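Local coordinates for PDZ domain protein (Parabacteroides distasonis, PDB 4L8N), which is of unknown function but combines N-terminal and C-terminal PDZ domains with a DUF4136 domain and binds magnesium, at residues V79-S84 with V93-D98; S329-A334 with V442-T447. All blocks are in the same frame, centred on the assembly; numbering follows the deposited sequence.

Contact 1 of 2, residues V79-S84 with V93-D98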
loop_
_atom_site.group_PDB
_atom_site.type_symbol
_atom_site.label_atom_id
_atom_site.label_comp_id
_atom_site.label_asym_id
_atom_site.label_seq_id
_atom_site.Cartn_x
_atom_site.Cartn_y
_atom_site.Cartn_z
ATOM N N VAL A 79 23.820 6.215 36.953
ATOM C CA VAL A 79 23.596 7.306 35.995
ATOM C C VAL A 79 22.264 7.988 36.286
ATOM O O VAL A 79 21.211 7.340 36.241
ATOM C CB VAL A 79 23.682 6.871 34.502
ATOM C CG1 VAL A 79 23.960 8.068 33.596
ATOM C CG2 VAL A 79 24.747 5.804 34.295
ATOM N N LEU A 80 22.321 9.296 36.589
ATOM C CA LEU A 80 21.145 10.124 36.829
ATOM C C LEU A 80 20.622 10.636 35.476
ATOM O O LEU A 80 21.353 11.289 34.717
ATOM C CB LEU A 80 21.429 11.291 37.798
ATOM C CG LEU A 80 20.210 12.148 38.184
ATOM C CD1 LEU A 80 19.123 11.317 38.887
ATOM C CD2 LEU A 80 20.615 13.317 39.040
ATOM N N LEU A 81 19.358 10.318 35.176
ATOM C CA LEU A 81 18.743 10.681 33.911
ATOM C C LEU A 81 17.586 11.642 34.089
ATOM O O LEU A 81 16.796 11.518 35.023
ATOM C CB LEU A 81 18.252 9.392 33.236
ATOM C CG LEU A 81 19.030 8.843 32.030
ATOM C CD1 LEU A 81 20.534 8.815 32.256
ATOM C CD2 LEU A 81 18.534 7.458 31.666
ATOM N N THR A 82 17.504 12.611 33.195
ATOM C CA THR A 82 16.391 13.540 33.118
ATOM C C THR A 82 15.569 13.027 31.964
ATOM O O THR A 82 16.045 13.036 30.829
ATOM C CB THR A 82 16.869 14.982 32.970
ATOM O OG1 THR A 82 17.674 15.319 34.110
ATOM C CG2 THR A 82 15.712 15.968 32.813
ATOM N N ILE A 83 14.379 12.494 32.266
ATOM C CA ILE A 83 13.509 11.893 31.276
ATOM C C ILE A 83 12.282 12.751 30.988
ATOM O O ILE A 83 11.785 13.447 31.867
ATOM C CB ILE A 83 13.078 10.462 31.746
ATOM C CG1 ILE A 83 14.270 9.462 31.893
ATOM C CG2 ILE A 83 11.955 9.876 30.885
ATOM C CD1 ILE A 83 15.138 9.138 30.614
ATOM N N SER A 84 11.778 12.651 29.751
ATOM C CA SER A 84 10.500 13.189 29.335
ATOM C C SER A 84 9.742 12.102 28.538
ATOM O O SER A 84 10.340 11.281 27.825
ATOM C CB SER A 84 10.637 14.495 28.556
ATOM O OG SER A 84 10.924 14.333 27.178
ATOM N N VAL A 93 15.517 10.291 37.114
ATOM C CA VAL A 93 15.575 8.836 37.279
ATOM C C VAL A 93 17.034 8.401 37.505
ATOM O O VAL A 93 17.871 8.622 36.622
ATOM C CB VAL A 93 14.935 8.033 36.103
ATOM C CG1 VAL A 93 14.960 6.536 36.397
ATOM C CG2 VAL A 93 13.510 8.487 35.783
ATOM N N LEU A 94 17.334 7.774 38.666
ATOM C CA LEU A 94 18.669 7.250 38.896
ATOM C C LEU A 94 18.719 5.783 38.438
ATOM O O LEU A 94 18.073 4.909 39.044
ATOM C CB LEU A 94 19.101 7.379 40.359
ATOM C CG LEU A 94 20.544 6.945 40.647
ATOM C CD1 LEU A 94 21.542 8.016 40.213
ATOM C CD2 LEU A 94 20.729 6.634 42.103
ATOM N N VAL A 95 19.504 5.513 37.382
ATOM C CA VAL A 95 19.596 4.162 36.848
ATOM C C VAL A 95 20.901 3.504 37.314
ATOM O O VAL A 95 21.993 3.965 36.987
ATOM C CB VAL A 95 19.419 4.140 35.301
ATOM C CG1 VAL A 95 19.661 2.753 34.714
ATOM C CG2 VAL A 95 18.042 4.639 34.916
ATOM N N LYS A 96 20.764 2.391 38.056
ATOM C CA LYS A 96 21.891 1.591 38.520
ATOM C C LYS A 96 22.385 0.754 37.334
ATOM O O LYS A 96 21.594 0.436 36.435
ATOM C CB LYS A 96 21.509 0.731 39.751
ATOM C CG LYS A 96 21.009 1.579 40.938
ATOM C CD LYS A 96 21.028 0.879 42.302
ATOM C CE LYS A 96 20.826 1.899 43.413
ATOM N NZ LYS A 96 21.055 1.332 44.772
ATOM N N LYS A 97 23.691 0.467 37.282
ATOM C CA LYS A 97 24.270 -0.296 36.177
ATOM C C LYS A 97 24.157 -1.786 36.428
ATOM O O LYS A 97 24.052 -2.229 37.580
ATOM C CB LYS A 97 25.742 0.084 35.944
ATOM C CG LYS A 97 26.027 0.637 34.551
ATOM C CD LYS A 97 27.507 0.975 34.357
ATOM C CE LYS A 97 27.907 2.371 34.772
ATOM N NZ LYS A 97 29.370 2.581 34.616
ATOM N N ASP A 98 24.173 -2.558 35.337
ATOM C CA ASP A 98 24.129 -4.002 35.425
ATOM C C ASP A 98 25.471 -4.506 34.936
ATOM O O ASP A 98 25.829 -4.367 33.759
ATOM C CB ASP A 98 22.924 -4.587 34.675
ATOM C CG ASP A 98 21.593 -4.091 35.217
ATOM O OD1 ASP A 98 21.378 -4.192 36.456
ATOM O OD2 ASP A 98 20.775 -3.585 34.410
#

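Contact 2 of 2, residues S329-A334 with V442-T447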
loop_
_atom_site.group_PDB
_atom_site.type_symbol
_atom_site.label_atom_id
_atom_site.label_comp_id
_atom_site.label_asym_id
_atom_site.label_seq_id
_atom_site.Cartn_x
_atom_site.Cartn_y
_atom_site.Cartn_z
ATOM N N SER A 329 19.114 -14.260 45.017
ATOM C CA SER A 329 18.816 -15.379 44.154
ATOM C C SER A 329 18.627 -16.665 44.916
ATOM O O SER A 329 19.184 -16.789 46.002
ATOM C CB SER A 329 19.958 -15.552 43.162
ATOM O OG SER A 329 21.153 -15.953 43.811
ATOM N N PRO A 330 17.941 -17.679 44.320
ATOM C CA PRO A 330 17.803 -18.969 45.006
ATOM C C PRO A 330 19.153 -19.599 45.378
ATOM O O PRO A 330 19.243 -20.167 46.469
ATOM C CB PRO A 330 17.034 -19.831 43.985
ATOM C CG PRO A 330 16.321 -18.879 43.129
ATOM C CD PRO A 330 17.220 -17.685 43.027
ATOM N N ALA A 331 20.209 -19.460 44.521
ATOM C CA ALA A 331 21.539 -20.042 44.790
ATOM C C ALA A 331 22.227 -19.343 45.940
ATOM O O ALA A 331 22.936 -20.009 46.698
ATOM C CB ALA A 331 22.423 -20.010 43.559
ATOM N N TYR A 332 22.008 -18.010 46.091
ATOM C CA TYR A 332 22.561 -17.232 47.205
ATOM C C TYR A 332 21.905 -17.681 48.521
ATOM O O TYR A 332 22.608 -17.944 49.493
ATOM C CB TYR A 332 22.394 -15.707 47.001
ATOM C CG TYR A 332 22.919 -14.925 48.188
ATOM C CD1 TYR A 332 24.271 -14.610 48.295
ATOM C CD2 TYR A 332 22.092 -14.619 49.266
ATOM C CE1 TYR A 332 24.774 -13.958 49.420
ATOM C CE2 TYR A 332 22.589 -13.999 50.407
ATOM C CZ TYR A 332 23.929 -13.656 50.477
ATOM O OH TYR A 332 24.408 -13.038 51.608
ATOM N N ALA A 333 20.559 -17.749 48.534
ATOM C CA ALA A 333 19.737 -18.177 49.666
ATOM C C ALA A 333 20.069 -19.610 50.084
ATOM O O ALA A 333 19.987 -19.922 51.274
ATOM C CB ALA A 333 18.262 -18.065 49.315
ATOM N N ALA A 334 20.462 -20.467 49.106
ATOM C CA ALA A 334 20.866 -21.864 49.316
ATOM C C ALA A 334 22.288 -21.957 49.868
ATOM O O ALA A 334 22.676 -23.011 50.366
ATOM C CB ALA A 334 20.763 -22.644 48.014
ATOM N N VAL A 442 23.155 -29.241 48.059
ATOM C CA VAL A 442 22.088 -28.307 48.378
ATOM C C VAL A 442 20.986 -28.444 47.313
ATOM O O VAL A 442 21.276 -28.704 46.144
ATOM C CB VAL A 442 22.604 -26.848 48.586
ATOM C CG1 VAL A 442 22.851 -26.117 47.272
ATOM C CG2 VAL A 442 21.668 -26.048 49.490
ATOM N N ILE A 443 19.728 -28.346 47.746
ATOM C CA ILE A 443 18.588 -28.452 46.846
ATOM C C ILE A 443 18.133 -27.044 46.544
ATOM O O ILE A 443 17.760 -26.306 47.466
ATOM C CB ILE A 443 17.436 -29.337 47.384
ATOM C CG1 ILE A 443 17.911 -30.616 48.119
ATOM C CG2 ILE A 443 16.419 -29.615 46.311
ATOM C CD1 ILE A 443 18.930 -31.559 47.411
ATOM N N ILE A 444 18.203 -26.652 45.262
ATOM C CA ILE A 444 17.830 -25.307 44.873
ATOM C C ILE A 444 16.512 -25.358 44.151
ATOM O O ILE A 444 16.429 -25.968 43.092
ATOM C CB ILE A 444 18.939 -24.611 44.027
ATOM C CG1 ILE A 444 20.280 -24.538 44.804
ATOM C CG2 ILE A 444 18.473 -23.218 43.594
ATOM C CD1 ILE A 444 21.482 -23.889 44.065
ATOM N N ARG A 445 15.468 -24.753 44.726
ATOM C CA ARG A 445 14.225 -24.642 43.994
ATOM C C ARG A 445 14.341 -23.355 43.196
ATOM O O ARG A 445 14.453 -22.276 43.787
ATOM C CB ARG A 445 12.957 -24.682 44.843
ATOM C CG ARG A 445 11.750 -24.771 43.907
ATOM C CD ARG A 445 10.434 -24.865 44.617
ATOM N NE ARG A 445 10.106 -26.229 45.000
ATOM C CZ ARG A 445 9.405 -27.074 44.263
ATOM N NH1 ARG A 445 8.944 -26.708 43.076
ATOM N NH2 ARG A 445 9.146 -28.288 44.711
ATOM N N PRO A 446 14.416 -23.435 41.856
ATOM C CA PRO A 446 14.592 -22.215 41.086
ATOM C C PRO A 446 13.308 -21.428 40.985
ATOM O O PRO A 446 12.204 -21.930 41.274
ATOM C CB PRO A 446 15.030 -22.733 39.703
ATOM C CG PRO A 446 15.249 -24.200 39.855
ATOM C CD PRO A 446 14.352 -24.605 40.963
ATOM N N THR A 447 13.469 -20.183 40.557
ATOM C CA THR A 447 12.361 -19.299 40.248
ATOM C C THR A 447 12.279 -19.308 38.749
ATOM O O THR A 447 13.277 -19.555 38.071
ATOM C CB THR A 447 12.539 -17.924 40.870
ATOM O OG1 THR A 447 13.834 -17.405 40.547
ATOM C CG2 THR A 447 12.309 -17.939 42.373
#

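Contact 1 of 2, residues V79-S84 with V93-D98
Leu-80 and Leu-94 face each other across the two strands with nearly the same first torsion, CG lying trans to the main-chain N in both (chi1 -176° and -175°). Both side chains leave the same face of the sheet, and with similar second torsions each leans one methyl toward the other strand: Leu-94 CD1 comes to 4.1 Å from Leu-80 CB, while Leu-80 CD1 rests 3.7 Å from Val-93 O. The two are an antiparallel non-hydrogen-bonded pair, with their CA atoms 4.3 Å apart. Hydrogen-bonded pairs lie on either side of it. Val-79 and Val-95 exchange two backbone bonds, the shorter being Val-95 N to Val-79 O at 2.7 Å, and Leu-81 and Val-93 exchange two more, with Leu-81 N also 2.7 Å from Val-93 O. The N-to-C directions of the short segments 79-84 and 93-96 make an angle of 142°, so the pair is twisted.

The opposite face of the sheet is buried and aliphatic. Here contacts run diagonally between neighbouring pairs: Ile-83 CG1 meets Val-93 CG2 at 4.1 Å, and Leu-81 CD2 approaches Val-95 CG2 at 4.3 Å. The valine layer continues into helix 39-43, where Ala-43 lies against Val-93 and Ala-40 against Val-95, while Ile-51 and Ile-54 of strand 50-54 meet the side chains of the first strand. Beyond the paired region Lys-97 turns its NZ to Pro-73 O and Arg-76 O, tying the chain there to the residues ahead of strand 78-84. With strand 50-54 beside 78-84 and strand 8-18 beside 91-101, this hairpin forms the centre of an antiparallel sheet whose aliphatic face is covered by the short helix 39-43, as in PDZ domains.

Contact 2 of 2, residues S329-A334 with V442-T447
Pro-330, first residue of the short helix 330-333 and preceded by Ser-329 as its N-cap, presses its ring against the chain at Ile-444 to Thr-447. Ser-329 OG accepts from Tyr-332 N at 3.2 Å, a capping bond, while a second bond to Asp-326 O holds the hydroxyl in place. Pro-330 then supplies one end of the interface. Its CB lies 3.7 Å from Ile-444 CG2 and 3.6 Å from Arg-445 O, and its CG meets Thr-447 OG1 at 3.9 Å, the proline ring and the threonine side chain crossing at a slant.

Ala-331 follows with a small methyl, CB 4.0 Å from Ile-444 CD1. The contact depends on Ile-444, whose extended chi2 (179°) carries CD1 to Ala-331, while CG2, on the other branch, serves Pro-330. A short helix led in by an N-cap serine, with Pro-330 and Ala-331 as its first residues, and packed on a late strand is consistent with the C-terminal PDZ domain, where this helix follows strand 322-325; Val-325 also touches Ala-331.

Tyr-332 turns away from the strand and makes a cation-pi contact with Arg-337, whose NH1 also binds Tyr-332 O. Ala-334, last of the segment, rests its CB against two side chains of strand 438-456, 3.8 Å from Ile-444 CG1 and 3.8 Å from Val-442 CG2. No hydrogen bond crosses between 329-334 and 442-447. Ile-336, two residues on, touches both Val-442 and Ile-444 and extends the same aliphatic patch.

Contacts 1 and 2 follow one another along the chain, the first complete before the second opens, with contact 1 in the N-terminal PDZ domain and contact 2 probably in the C-terminal one. Their centres are 30 Å apart and their nearest atoms about 13 Å, so they do not touch. One pairs strands through backbone bonds, the other seats a short helix on a strand and the residues after it by apolar packing, yet they echo each other: helix 39-43, which covers the valines of contact 1, is probably the counterpart of helix 330-333 in contact 2, each following a strand and leaning on a late one. Both lie away from Glu-239 and Asp-270, the magnesium-binding residues.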